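Side-chain contacts in sulfate adenylyltransferase (Allochromatium vinosum, PDB 4DNX), which catalyses the reaction of sulfate with ATP to give adenosine 5'-phosphosulfate and diphosphate, a step in sulfur metabolism: residues 17-20 / 21-25; 253-256 / 257-261; 306-309 / 310-313; 373-376 / 377-380. All blocks are in the same frame, centred on the assembly; numbering follows the deposited sequence.

Contact 1. Residues 17-20 / 21-25; sequences DPEQ and HHRLS
The first turns of helix 18-28, in the PUA-like domain, bring H22 against P18 and R23 alongside E19, with D17 as the N-cap. D17 suits that place because its short carboxylate can fold back to an N-H of the first turn that has no preceding helical carbonyl to bond: OD2 accepts from Q20 N at 3.1 Å, met from above the carboxylate plane. P18 fits as the first helical residue, where a missing N-H costs no helical bond. The regular ladder starts with H21 N to D17 O at 2.9 Å, followed along the helix by the bonds of H22 to P18, R23 to E19 and L24 to Q20.

H22 has CG anti to its carbonyl carbon (chi1 -58°), which swings the imidazole back over the preceding turn. P18 O therefore lies over the centre of one ring face, 3.1 Å above the plane, while H22 NE2 is hydrogen-bonded to D172 of the second subunit. The same subunit packs on P18 through F173 and on E19 through L233, so this helix start forms part of the dimer contact.

E19 and R23 run side by side, their methylenes touching from E19 CG to R23 CD at 4.1 Å. Their opposite charges would probably attract weakly, since E19 OE2 remains 5.9 Å from R23 NH1. On another flank, L24 CG rests 3.4 Å from Q20 O.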
ATOM      1  N   ASP A  17      -0.339  14.743  -6.018  1.00 16.24           N
ATOM      2  CA  ASP A  17       0.834  15.555  -6.260  1.00 18.71           C
ATOM      3  C   ASP A  17       1.424  15.957  -4.902  1.00 19.10           C
ATOM      4  O   ASP A  17       0.735  16.643  -4.153  1.00 16.91           O
ATOM      5  CB  ASP A  17       0.430  16.813  -7.033  1.00 20.87           C
ATOM      6  CG  ASP A  17       1.618  17.703  -7.346  1.00 28.22           C
ATOM      7  OD1 ASP A  17       2.536  17.224  -8.022  1.00 33.23           O
ATOM      8  OD2 ASP A  17       1.636  18.881  -6.925  1.00 29.77           O
ATOM      9  N   PRO A  18       2.651  15.539  -4.571  1.00 20.51           N
ATOM     10  CA  PRO A  18       3.192  15.790  -3.228  1.00 20.69           C
ATOM     11  C   PRO A  18       3.354  17.289  -2.916  1.00 21.07           C
ATOM     12  O   PRO A  18       3.130  17.684  -1.786  1.00 20.67           O
ATOM     13  CB  PRO A  18       4.551  15.098  -3.247  1.00 23.10           C
ATOM     14  CG  PRO A  18       4.362  14.003  -4.220  1.00 23.38           C
ATOM     15  CD  PRO A  18       3.408  14.470  -5.262  1.00 21.25           C
ATOM     16  N   GLU A  19       3.715  18.101  -3.904  1.00 21.07           N
ATOM     17  CA  GLU A  19       3.871  19.536  -3.632  1.00 24.13           C
ATOM     18  C   GLU A  19       2.536  20.190  -3.255  1.00 22.78           C
ATOM     19  O   GLU A  19       2.461  20.958  -2.272  1.00 22.89           O
ATOM     20  CB  GLU A  19       4.547  20.251  -4.802  1.00 28.16           C
ATOM     21  CG  GLU A  19       4.605  21.731  -4.569  1.00 37.26           C
ATOM     22  CD  GLU A  19       5.796  22.387  -5.210  1.00 48.56           C
ATOM     23  OE1 GLU A  19       5.752  22.594  -6.444  1.00 50.10           O
ATOM     24  OE2 GLU A  19       6.767  22.706  -4.481  1.00 58.52           O
ATOM     25  N   GLN A  20       1.478  19.882  -4.007  1.00 20.08           N
ATOM     26  CA  GLN A  20       0.104  20.348  -3.696  1.00 20.75           C
ATOM     27  C   GLN A  20      -0.406  19.794  -2.348  1.00 18.11           C
ATOM     28  O   GLN A  20      -1.024  20.509  -1.553  1.00 17.54           O
ATOM     29  CB  GLN A  20      -0.876  19.931  -4.802  1.00 22.15           C
ATOM     30  CG  GLN A  20      -0.814  20.812  -6.078  1.00 32.97           C
ATOM     31  CD  GLN A  20      -0.975  22.318  -5.785  1.00 37.47           C
ATOM     32  OE1 GLN A  20      -0.135  23.141  -6.183  1.00 47.35           O
ATOM     33  NE2 GLN A  20      -2.048  22.674  -5.068  1.00 40.99           N
ATOM     34  N   HIS A  21      -0.113  18.522  -2.096  1.00 16.55           N
ATOM     35  CA  HIS A  21      -0.387  17.920  -0.773  1.00 16.16           C
ATOM     36  C   HIS A  21       0.227  18.696   0.394  1.00 17.85           C
ATOM     37  O   HIS A  21      -0.479  19.032   1.388  1.00 17.93           O
ATOM     38  CB  HIS A  21       0.148  16.481  -0.786  1.00 16.73           C
ATOM     39  CG  HIS A  21      -0.234  15.657   0.409  1.00 18.72           C
ATOM     40  ND1 HIS A  21      -0.171  14.279   0.386  1.00 21.23           N
ATOM     41  CD2 HIS A  21      -0.598  15.992   1.677  1.00 20.43           C
ATOM     42  CE1 HIS A  21      -0.547  13.795   1.565  1.00 21.45           C
ATOM     43  NE2 HIS A  21      -0.791  14.811   2.373  1.00 18.52           N
ATOM     44  N   HIS A  22       1.511  19.026   0.266  1.00 18.55           N
ATOM     45  CA  HIS A  22       2.216  19.777   1.325  1.00 19.66           C
ATOM     46  C   HIS A  22       1.611  21.165   1.493  1.00 20.75           C
ATOM     47  O   HIS A  22       1.417  21.630   2.617  1.00 20.23           O
ATOM     48  CB  HIS A  22       3.727  19.891   1.036  1.00 21.97           C
ATOM     49  CG  HIS A  22       4.421  18.568   0.876  1.00 23.84           C
ATOM     50  ND1 HIS A  22       5.637  18.444   0.234  1.00 26.28           N
ATOM     51  CD2 HIS A  22       4.070  17.321   1.281  1.00 22.78           C
ATOM     52  CE1 HIS A  22       6.007  17.171   0.250  1.00 26.10           C
ATOM     53  NE2 HIS A  22       5.063  16.468   0.856  1.00 24.96           N
ATOM     54  N   ARG A  23       1.289  21.820   0.377  1.00 19.87           N
ATOM     55  CA  ARG A  23       0.681  23.161   0.462  1.00 20.51           C
ATOM     56  C   ARG A  23      -0.696  23.143   1.150  1.00 19.23           C
ATOM     57  O   ARG A  23      -0.997  24.045   1.978  1.00 18.48           O
ATOM     58  CB  ARG A  23       0.565  23.786  -0.924  1.00 22.54           C
ATOM     59  CG  ARG A  23       1.920  24.247  -1.436  1.00 28.15           C
ATOM     60  CD  ARG A  23       1.971  24.393  -2.955  1.00 33.03           C
ATOM     61  NE  ARG A  23       1.141  25.493  -3.423  1.00 33.85           N
ATOM     62  CZ  ARG A  23       1.577  26.731  -3.646  1.00 38.99           C
ATOM     63  NH1 ARG A  23       2.852  27.047  -3.435  1.00 41.46           N
ATOM     64  NH2 ARG A  23       0.728  27.657  -4.069  1.00 38.55           N
ATOM     65  N   LEU A  24      -1.506  22.135   0.812  1.00 17.96           N
ATOM     66  CA  LEU A  24      -2.840  21.988   1.398  1.00 17.74           C
ATOM     67  C   LEU A  24      -2.756  21.642   2.888  1.00 17.32           C
ATOM     68  O   LEU A  24      -3.528  22.167   3.713  1.00 17.42           O
ATOM     69  CB  LEU A  24      -3.663  20.925   0.643  1.00 17.36           C
ATOM     70  CG  LEU A  24      -4.183  21.424  -0.725  1.00 19.10           C
ATOM     71  CD1 LEU A  24      -4.870  20.308  -1.563  1.00 20.25           C
ATOM     72  CD2 LEU A  24      -5.147  22.594  -0.550  1.00 20.78           C
ATOM     73  N   SER A  25      -1.841  20.734   3.226  1.00 17.60           N
ATOM     74  CA  SER A  25      -1.635  20.364   4.638  1.00 18.82           C
ATOM     75  C   SER A  25      -1.258  21.598   5.451  1.00 19.86           C
ATOM     76  O   SER A  25      -1.757  21.801   6.578  1.00 20.31           O
ATOM     77  CB  SER A  25      -0.508  19.342   4.781  1.00 22.01           C
ATOM     78  OG  SER A  25      -0.997  18.125   4.315  1.00 23.40           O
TER

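Contact 2. Residues 253-256 / 257-261; sequences LYFP and PNTVM
The hydroxyl of T259 donates to the backbone carbonyl of P256, with OG1 only 2.7 Å from O and tilted 30° from the carbonyl plane. With chi1 at 61°, OG1 takes the crowded position between the backbone N and the carbonyl carbon, and from there it reaches back across the turn. The same oxygen comes within 3.4 Å of F255 CB and lies at the edge of the phenyl ring, near its plane, so one small polar side chain spans both residues. T259 CG2 meanwhile packs across the P256 ring, 3.9 Å from P256 CB.

This turn belongs to the beta-alpha-beta unit of strand 223-230, helix 240-254 and strand 260-266 in the Rossmann-like domain: the chain leaves the helix at F255 and at V260 enters the last strand, outermost in the parallel sheet within this chain. Two successive prolines, P256 and P257, stiffen the extended link, and N258 then takes a left-handed backbone conformation (phi 54°), which asparagine tolerates better than most residues. Its OD1 accepts from R190, and its side chain packs on N258 of the second subunit.

Beyond the threonine bond the contact is apolar. V260 sends CG2 over one face of the F255 ring in a CH-pi contact, 3.8 Å from the ring centroid and closest to F255 CD2 at 3.4 Å. A beta-branched valine suits both the strand and this flat surface. The phenyl group also makes a cation-pi contact with K213 of helix 206-219, and M216 of that helix touches it too.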
ATOM      1  N   LEU A 253      -1.025 -21.770  -0.804  1.00 20.96           N
ATOM      2  CA  LEU A 253      -0.925 -23.225  -0.823  1.00 20.44           C
ATOM      3  C   LEU A 253      -2.052 -23.921  -1.618  1.00 21.94           C
ATOM      4  O   LEU A 253      -1.863 -25.041  -2.116  1.00 23.55           O
ATOM      5  CB  LEU A 253      -0.872 -23.794   0.608  1.00 20.33           C
ATOM      6  CG  LEU A 253       0.301 -23.359   1.509  1.00 20.71           C
ATOM      7  CD1 LEU A 253       0.197 -24.012   2.880  1.00 20.71           C
ATOM      8  CD2 LEU A 253       1.688 -23.681   0.873  1.00 21.29           C
ATOM      9  N   TYR A 254      -3.208 -23.272  -1.750  1.00 19.59           N
ATOM     10  CA  TYR A 254      -4.395 -23.950  -2.283  1.00 19.31           C
ATOM     11  C   TYR A 254      -4.970 -23.308  -3.562  1.00 18.36           C
ATOM     12  O   TYR A 254      -5.928 -23.828  -4.161  1.00 19.66           O
ATOM     13  CB  TYR A 254      -5.448 -24.124  -1.181  1.00 18.91           C
ATOM     14  CG  TYR A 254      -4.982 -25.064  -0.066  1.00 19.45           C
ATOM     15  CD1 TYR A 254      -5.082 -26.457  -0.222  1.00 23.04           C
ATOM     16  CD2 TYR A 254      -4.375 -24.578   1.077  1.00 19.85           C
ATOM     17  CE1 TYR A 254      -4.657 -27.328   0.781  1.00 23.02           C
ATOM     18  CE2 TYR A 254      -3.927 -25.420   2.081  1.00 20.17           C
ATOM     19  CZ  TYR A 254      -4.067 -26.796   1.928  1.00 21.90           C
ATOM     20  OH  TYR A 254      -3.640 -27.658   2.911  1.00 22.27           O
ATOM     21  N   PHE A 255      -4.413 -22.173  -3.979  1.00 16.27           N
ATOM     22  CA  PHE A 255      -4.820 -21.605  -5.264  1.00 15.89           C
ATOM     23  C   PHE A 255      -3.686 -21.712  -6.284  1.00 15.72           C
ATOM     24  O   PHE A 255      -2.528 -21.745  -5.888  1.00 16.05           O
ATOM     25  CB  PHE A 255      -5.185 -20.134  -5.087  1.00 15.17           C
ATOM     26  CG  PHE A 255      -6.571 -19.911  -4.509  1.00 15.34           C
ATOM     27  CD1 PHE A 255      -6.824 -20.111  -3.124  1.00 15.43           C
ATOM     28  CD2 PHE A 255      -7.616 -19.452  -5.328  1.00 14.29           C
ATOM     29  CE1 PHE A 255      -8.121 -19.874  -2.596  1.00 16.30           C
ATOM     30  CE2 PHE A 255      -8.921 -19.192  -4.800  1.00 16.23           C
ATOM     31  CZ  PHE A 255      -9.164 -19.409  -3.427  1.00 15.30           C
ATOM     32  N   PRO A 256      -4.000 -21.736  -7.579  1.00 15.56           N
ATOM     33  CA  PRO A 256      -2.925 -21.739  -8.585  1.00 17.08           C
ATOM     34  C   PRO A 256      -2.132 -20.419  -8.604  1.00 15.96           C
ATOM     35  O   PRO A 256      -2.587 -19.416  -8.065  1.00 15.47           O
ATOM     36  CB  PRO A 256      -3.665 -21.931  -9.908  1.00 17.63           C
ATOM     37  CG  PRO A 256      -5.065 -22.297  -9.567  1.00 17.91           C
ATOM     38  CD  PRO A 256      -5.337 -21.774  -8.196  1.00 16.93           C
ATOM     39  N   PRO A 257      -0.968 -20.410  -9.239  1.00 16.29           N
ATOM     40  CA  PRO A 257      -0.182 -19.161  -9.369  1.00 16.64           C
ATOM     41  C   PRO A 257      -0.931 -18.024 -10.066  1.00 15.93           C
ATOM     42  O   PRO A 257      -1.660 -18.236 -11.035  1.00 16.31           O
ATOM     43  CB  PRO A 257       1.003 -19.576 -10.252  1.00 17.78           C
ATOM     44  CG  PRO A 257       1.087 -21.034 -10.090  1.00 18.71           C
ATOM     45  CD  PRO A 257      -0.304 -21.534  -9.925  1.00 17.93           C
ATOM     46  N   ASN A 258      -0.714 -16.823  -9.553  1.00 15.20           N
ATOM     47  CA  ASN A 258      -1.315 -15.606 -10.106  1.00 14.60           C
ATOM     48  C   ASN A 258      -2.850 -15.676 -10.228  1.00 13.54           C
ATOM     49  O   ASN A 258      -3.423 -15.366 -11.294  1.00 13.67           O
ATOM     50  CB  ASN A 258      -0.672 -15.258 -11.466  1.00 14.92           C
ATOM     51  CG  ASN A 258      -1.087 -13.846 -11.926  1.00 15.73           C
ATOM     52  OD1 ASN A 258      -1.281 -12.964 -11.070  1.00 15.78           O
ATOM     53  ND2 ASN A 258      -1.261 -13.641 -13.237  1.00 15.13           N
ATOM     54  N   THR A 259      -3.525 -16.128  -9.154  1.00 12.95           N
ATOM     55  CA  THR A 259      -4.995 -16.153  -9.151  1.00 13.27           C
ATOM     56  C   THR A 259      -5.612 -15.405  -7.989  1.00 12.92           C
ATOM     57  O   THR A 259      -6.815 -15.232  -7.986  1.00 12.71           O
ATOM     58  CB  THR A 259      -5.553 -17.610  -9.177  1.00 14.14           C
ATOM     59  OG1 THR A 259      -5.094 -18.301  -8.008  1.00 15.42           O
ATOM     60  CG2 THR A 259      -5.088 -18.317 -10.401  1.00 14.95           C
ATOM     61  N   VAL A 260      -4.812 -14.949  -7.020  1.00 12.32           N
ATOM     62  CA  VAL A 260      -5.402 -14.279  -5.833  1.00 12.95           C
ATOM     63  C   VAL A 260      -4.718 -12.938  -5.564  1.00 13.39           C
ATOM     64  O   VAL A 260      -3.490 -12.865  -5.680  1.00 16.24           O
ATOM     65  CB  VAL A 260      -5.271 -15.152  -4.566  1.00 12.71           C
ATOM     66  CG1 VAL A 260      -5.887 -14.424  -3.327  1.00 13.29           C
ATOM     67  CG2 VAL A 260      -5.918 -16.515  -4.785  1.00 14.08           C
ATOM     68  N   MET A 261      -5.518 -11.894  -5.253  1.00 12.72           N
ATOM     69  CA  MET A 261      -5.023 -10.640  -4.731  0.70 13.62           C
ATOM     70  C   MET A 261      -5.661 -10.398  -3.373  1.00 13.04           C
ATOM     71  O   MET A 261      -6.869 -10.327  -3.296  1.00 16.19           O
ATOM     72  CB  MET A 261      -5.450  -9.499  -5.652  0.70 15.54           C
ATOM     73  CG  MET A 261      -4.535  -9.230  -6.772  0.70 20.42           C
ATOM     74  SD  MET A 261      -5.278  -7.974  -7.860  0.70 22.22           S
ATOM     75  CE  MET A 261      -5.480  -6.621  -6.702  0.70 18.43           C
TER

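Contact 3. Residues 306-309 / 310-313; sequences GPFD and AQTI
F308, the N-cap residue of helix 309-316, offers its O to two backbone donors of the opening turn. T312 N lies nearly in line with the carbonyl bond at 3.0 Å, whereas Q311 N, at the same distance, sits above the carbonyl plane. Q311 and F308 point the same way, side by side, their amide and ring planes 41° apart. The extended Q311 chain carries OE1 to 3.4 Å from F308 CD1, while NE2 goes on to the backbone oxygens of I294 and A330. An alanine here is likely to leave both carbonyls without their amide donor and one flank of the F308 ring without its neighbour.

A second shell sets this turn. D309 OD2 accepts from G306 N at 2.8 Å, across the type I turn; a beta carbon on G306 would crowd the carboxylate, so glycine fits. D309 OD1 reaches T312 OG1 through water 3, and water 1 accepts from A310 N and lies near G306 O.

Farther out, D309 and I313 pack on P274 and the small A310 on A277, joining this turn to helix 274-287, while Q311 ties it to the end of strand 291-294 and the loop after strand 326-329.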
ATOM      1  N   GLY A 306     -35.205 -10.100   3.441  1.00 23.80           N
ATOM      2  CA  GLY A 306     -35.353 -11.485   2.980  1.00 24.91           C
ATOM      3  C   GLY A 306     -33.978 -12.046   2.597  1.00 22.77           C
ATOM      4  O   GLY A 306     -33.082 -11.287   2.218  1.00 22.37           O
ATOM      5  N   PRO A 307     -33.811 -13.369   2.685  1.00 23.68           N
ATOM      6  CA  PRO A 307     -32.482 -13.998   2.480  1.00 23.68           C
ATOM      7  C   PRO A 307     -31.801 -13.679   1.134  1.00 23.20           C
ATOM      8  O   PRO A 307     -30.567 -13.589   1.077  1.00 21.67           O
ATOM      9  CB  PRO A 307     -32.778 -15.513   2.585  1.00 24.10           C
ATOM     10  CG  PRO A 307     -34.246 -15.661   2.514  1.00 25.84           C
ATOM     11  CD  PRO A 307     -34.849 -14.363   3.038  1.00 25.91           C
ATOM     12  N   PHE A 308     -32.602 -13.533   0.065  1.00 23.82           N
ATOM     13  CA  PHE A 308     -32.045 -13.228  -1.271  1.00 24.25           C
ATOM     14  C   PHE A 308     -32.416 -11.847  -1.823  1.00 23.01           C
ATOM     15  O   PHE A 308     -32.237 -11.573  -3.006  1.00 21.64           O
ATOM     16  CB  PHE A 308     -32.410 -14.347  -2.259  1.00 27.52           C
ATOM     17  CG  PHE A 308     -31.939 -15.706  -1.800  1.00 30.46           C
ATOM     18  CD1 PHE A 308     -30.572 -16.001  -1.811  1.00 32.34           C
ATOM     19  CD2 PHE A 308     -32.834 -16.637  -1.296  1.00 33.13           C
ATOM     20  CE1 PHE A 308     -30.113 -17.241  -1.358  1.00 34.13           C
ATOM     21  CE2 PHE A 308     -32.395 -17.886  -0.854  1.00 36.24           C
ATOM     22  CZ  PHE A 308     -31.026 -18.182  -0.875  1.00 34.69           C
ATOM     23  N   ASP A 309     -32.957 -10.983  -0.959  1.00 22.89           N
ATOM     24  CA  ASP A 309     -33.280  -9.617  -1.376  1.00 23.47           C
ATOM     25  C   ASP A 309     -32.065  -8.862  -1.929  1.00 21.19           C
ATOM     26  O   ASP A 309     -32.198  -8.048  -2.852  1.00 20.72           O
ATOM     27  CB  ASP A 309     -33.947  -8.838  -0.217  1.00 24.76           C
ATOM     28  CG  ASP A 309     -35.373  -9.333   0.107  1.00 28.64           C
ATOM     29  OD1 ASP A 309     -35.914 -10.261  -0.555  1.00 30.28           O
ATOM     30  OD2 ASP A 309     -35.996  -8.784   1.052  1.00 30.86           O
ATOM     31  N   ALA A 310     -30.884  -9.110  -1.365  1.00 19.30           N
ATOM     32  CA  ALA A 310     -29.685  -8.432  -1.852  1.00 18.71           C
ATOM     33  C   ALA A 310     -29.246  -8.937  -3.231  1.00 18.50           C
ATOM     34  O   ALA A 310     -28.464  -8.268  -3.923  1.00 18.38           O
ATOM     35  CB  ALA A 310     -28.545  -8.516  -0.822  1.00 17.71           C
ATOM     36  N   GLN A 311     -29.723 -10.106  -3.634  1.00 19.44           N
ATOM     37  CA  GLN A 311     -29.512 -10.521  -5.021  1.00 19.37           C
ATOM     38  C   GLN A 311     -30.579  -9.920  -5.950  1.00 20.49           C
ATOM     39  O   GLN A 311     -30.255  -9.389  -7.012  1.00 21.95           O
ATOM     40  CB  GLN A 311     -29.541 -12.050  -5.123  1.00 20.02           C
ATOM     41  CG  GLN A 311     -28.491 -12.737  -4.240  1.00 19.16           C
ATOM     42  CD  GLN A 311     -28.589 -14.288  -4.325  1.00 19.81           C
ATOM     43  OE1 GLN A 311     -29.548 -14.856  -4.869  1.00 20.70           O
ATOM     44  NE2 GLN A 311     -27.580 -14.956  -3.792  1.00 20.53           N
ATOM     45  N   THR A 312     -31.847 -10.001  -5.551  1.00 21.72           N
ATOM     46  CA  THR A 312     -32.952  -9.621  -6.453  1.00 22.83           C
ATOM     47  C   THR A 312     -33.112  -8.096  -6.630  1.00 22.37           C
ATOM     48  O   THR A 312     -33.768  -7.652  -7.570  1.00 22.39           O
ATOM     49  CB  THR A 312     -34.291 -10.259  -6.054  1.00 24.48           C
ATOM     50  OG1 THR A 312     -34.658  -9.820  -4.736  1.00 25.01           O
ATOM     51  CG2 THR A 312     -34.173 -11.795  -6.109  1.00 24.31           C
ATOM     52  N   ILE A 313     -32.511  -7.310  -5.740  1.00 20.83           N
ATOM     53  CA  ILE A 313     -32.600  -5.851  -5.872  1.00 21.65           C
ATOM     54  C   ILE A 313     -32.002  -5.448  -7.242  1.00 21.84           C
ATOM     55  O   ILE A 313     -32.397  -4.438  -7.839  1.00 22.44           O
ATOM     56  CB  ILE A 313     -31.857  -5.127  -4.717  1.00 20.80           C
ATOM     57  CG1 ILE A 313     -32.165  -3.619  -4.742  1.00 21.12           C
ATOM     58  CG2 ILE A 313     -30.319  -5.412  -4.711  1.00 20.52           C
ATOM     59  CD1 ILE A 313     -31.817  -2.903  -3.424  1.00 21.33           C
TER
HETATM   60  O   HOH W   1     -30.519 -10.437   1.384  1.00 20.66           O
HETATM   61  O   HOH W   2     -34.846  -6.795  -3.180  1.00 31.63           O
HETATM   62  O   HOH W   3     -35.934 -11.526  -3.060  1.00 32.23           O

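Contact 4. Residues 373-376 / 377-380; sequences APPP and EFSR
Backbone hydrogen bonds define the turn from P375 to S379. P375 O accepts twice: from F378 N at 2.9 Å, which approaches from above the carbonyl plane and closes a beta turn, and from S379 N at 3.1 Å, almost in line with the carbonyl. P376, the second residue of the turn, suits it because its ring holds phi near the value needed and its missing N-H costs no bond of the turn.

Side chains pack along the same bend. E377 folds at chi2 (62°), turning its carboxylate back beside P376: OE1 lies 3.4 Å from P376 CG and OE2 3.2 Å from P375 CB. E377 CB also covers one face of the F378 ring, toward its rim, while P375 CB meets that ring at its edge, 4.1 Å from CD2. A glycine in place of E377 would probably leave this ring face and both prolines without their cover. P374 CG rests on S379 CB at 3.8 Å.

Waters add polar links: water 4 donates to both P374 O and S379 O, and water 5 to P376 O, which also accepts from R206.

The loop joins helix 361-369, where V364 and L368 cover P374, to helix 381-393, for which R380 is the N-cap residue. S379 OG is hydrogen-bonded to H205, R380 forms a salt bridge with E209 of helix 206-219, and Y335 of strand 333-336 touches E377 and F378.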
ATOM      1  N   ALA A 373      -8.170 -29.489  15.456  1.00 29.96           N
ATOM      2  CA  ALA A 373      -8.301 -29.102  14.061  1.00 28.21           C
ATOM      3  C   ALA A 373      -9.627 -29.646  13.539  1.00 27.17           C
ATOM      4  O   ALA A 373      -9.959 -30.812  13.780  1.00 27.92           O
ATOM      5  CB  ALA A 373      -7.126 -29.650  13.217  1.00 30.14           C
ATOM      6  N   PRO A 374     -10.381 -28.830  12.811  1.00 26.39           N
ATOM      7  CA  PRO A 374     -11.597 -29.349  12.183  1.00 26.79           C
ATOM      8  C   PRO A 374     -11.229 -30.394  11.143  1.00 27.38           C
ATOM      9  O   PRO A 374     -10.043 -30.487  10.751  1.00 26.26           O
ATOM     10  CB  PRO A 374     -12.247 -28.110  11.550  1.00 25.82           C
ATOM     11  CG  PRO A 374     -11.672 -26.943  12.331  1.00 24.92           C
ATOM     12  CD  PRO A 374     -10.245 -27.371  12.634  1.00 24.90           C
ATOM     13  N   PRO A 375     -12.211 -31.164  10.686  1.00 27.83           N
ATOM     14  CA  PRO A 375     -11.949 -32.139   9.645  1.00 28.87           C
ATOM     15  C   PRO A 375     -11.429 -31.446   8.394  1.00 27.57           C
ATOM     16  O   PRO A 375     -11.733 -30.250   8.179  1.00 27.96           O
ATOM     17  CB  PRO A 375     -13.324 -32.781   9.411  1.00 29.24           C
ATOM     18  CG  PRO A 375     -14.078 -32.552  10.658  1.00 29.95           C
ATOM     19  CD  PRO A 375     -13.600 -31.248  11.178  1.00 29.32           C
ATOM     20  N   PRO A 376     -10.596 -32.123   7.599  1.00 28.69           N
ATOM     21  CA  PRO A 376     -10.020 -31.459   6.412  1.00 28.55           C
ATOM     22  C   PRO A 376     -11.057 -31.092   5.346  1.00 28.40           C
ATOM     23  O   PRO A 376     -10.755 -30.306   4.447  1.00 29.73           O
ATOM     24  CB  PRO A 376      -8.994 -32.468   5.875  1.00 28.94           C
ATOM     25  CG  PRO A 376      -9.433 -33.792   6.441  1.00 29.62           C
ATOM     26  CD  PRO A 376     -10.070 -33.494   7.776  1.00 30.17           C
ATOM     27  N   GLU A 377     -12.277 -31.621   5.477  1.00 31.24           N
ATOM     28  CA  GLU A 377     -13.413 -31.202   4.629  1.00 30.45           C
ATOM     29  C   GLU A 377     -13.840 -29.748   4.880  1.00 27.69           C
ATOM     30  O   GLU A 377     -14.499 -29.131   4.027  1.00 26.46           O
ATOM     31  CB  GLU A 377     -14.624 -32.106   4.861  1.00 34.92           C
ATOM     32  CG  GLU A 377     -14.385 -33.574   4.505  1.00 40.61           C
ATOM     33  CD  GLU A 377     -13.286 -34.216   5.359  1.00 45.54           C
ATOM     34  OE1 GLU A 377     -12.244 -34.629   4.789  1.00 49.95           O
ATOM     35  OE2 GLU A 377     -13.457 -34.266   6.597  1.00 44.34           O
ATOM     36  N   PHE A 378     -13.474 -29.199   6.048  1.00 23.99           N
ATOM     37  CA  PHE A 378     -13.938 -27.863   6.435  1.00 22.41           C
ATOM     38  C   PHE A 378     -12.835 -26.846   6.725  1.00 20.64           C
ATOM     39  O   PHE A 378     -13.088 -25.626   6.669  1.00 20.02           O
ATOM     40  CB  PHE A 378     -14.875 -27.966   7.631  1.00 23.28           C
ATOM     41  CG  PHE A 378     -16.071 -28.853   7.363  1.00 25.19           C
ATOM     42  CD1 PHE A 378     -17.141 -28.383   6.583  1.00 25.14           C
ATOM     43  CD2 PHE A 378     -16.097 -30.140   7.834  1.00 26.93           C
ATOM     44  CE1 PHE A 378     -18.244 -29.206   6.330  1.00 26.32           C
ATOM     45  CE2 PHE A 378     -17.195 -30.976   7.585  1.00 28.96           C
ATOM     46  CZ  PHE A 378     -18.263 -30.497   6.828  1.00 27.52           C
ATOM     47  N   SER A 379     -11.633 -27.334   7.039  1.00 19.98           N
ATOM     48  CA  SER A 379     -10.503 -26.421   7.326  1.00 19.43           C
ATOM     49  C   SER A 379      -9.183 -26.999   6.807  1.00 18.71           C
ATOM     50  O   SER A 379      -8.910 -28.208   6.944  1.00 20.08           O
ATOM     51  CB  SER A 379     -10.423 -26.138   8.839  1.00 22.10           C
ATOM     52  OG  SER A 379      -9.514 -25.075   9.101  1.00 24.46           O
ATOM     53  N   ARG A 380      -8.356 -26.147   6.196  1.00 17.81           N
ATOM     54  CA  ARG A 380      -7.018 -26.608   5.762  1.00 18.42           C
ATOM     55  C   ARG A 380      -6.113 -26.723   6.978  1.00 19.06           C
ATOM     56  O   ARG A 380      -6.132 -25.807   7.835  1.00 17.88           O
ATOM     57  CB  ARG A 380      -6.429 -25.595   4.782  1.00 18.18           C
ATOM     58  CG  ARG A 380      -7.331 -25.317   3.568  1.00 18.55           C
ATOM     59  CD  ARG A 380      -7.627 -26.630   2.794  1.00 21.13           C
ATOM     60  NE  ARG A 380      -8.209 -26.342   1.477  1.00 20.80           N
ATOM     61  CZ  ARG A 380      -8.347 -27.267   0.523  1.00 24.61           C
ATOM     62  NH1 ARG A 380      -7.967 -28.523   0.756  1.00 23.76           N
ATOM     63  NH2 ARG A 380      -8.879 -26.957  -0.660  1.00 26.68           N
TER
HETATM   64  O   HOH W   4      -8.042 -29.212   9.466  1.00 24.47           O
HETATM   65  O   HOH W   5      -8.217 -29.729   3.959  1.00 31.95           O

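How the contacts relate
From the N terminus the four contacts follow in series; none nests in or crosses another, since each is a local turn of continuous chain. Contact 1 starts helix 18-28 in the PUA-like domain and faces the second subunit, as does contact 2, about 22 Å away between nearest atoms. The other three belong to the ATP-sulfurylase domain: contact 2 turns from helix 240-254 into strand 260-266, contact 3 leads a loop into helix 309-316, and contact 4 shapes the loop between helices 361-369 and 381-393. Contacts 2 and 4 meet directly, Y254 CD1 packing 3.4 Å from R380 CZ, whereas contact 3 stands about 18 Å from contact 4 between nearest atoms.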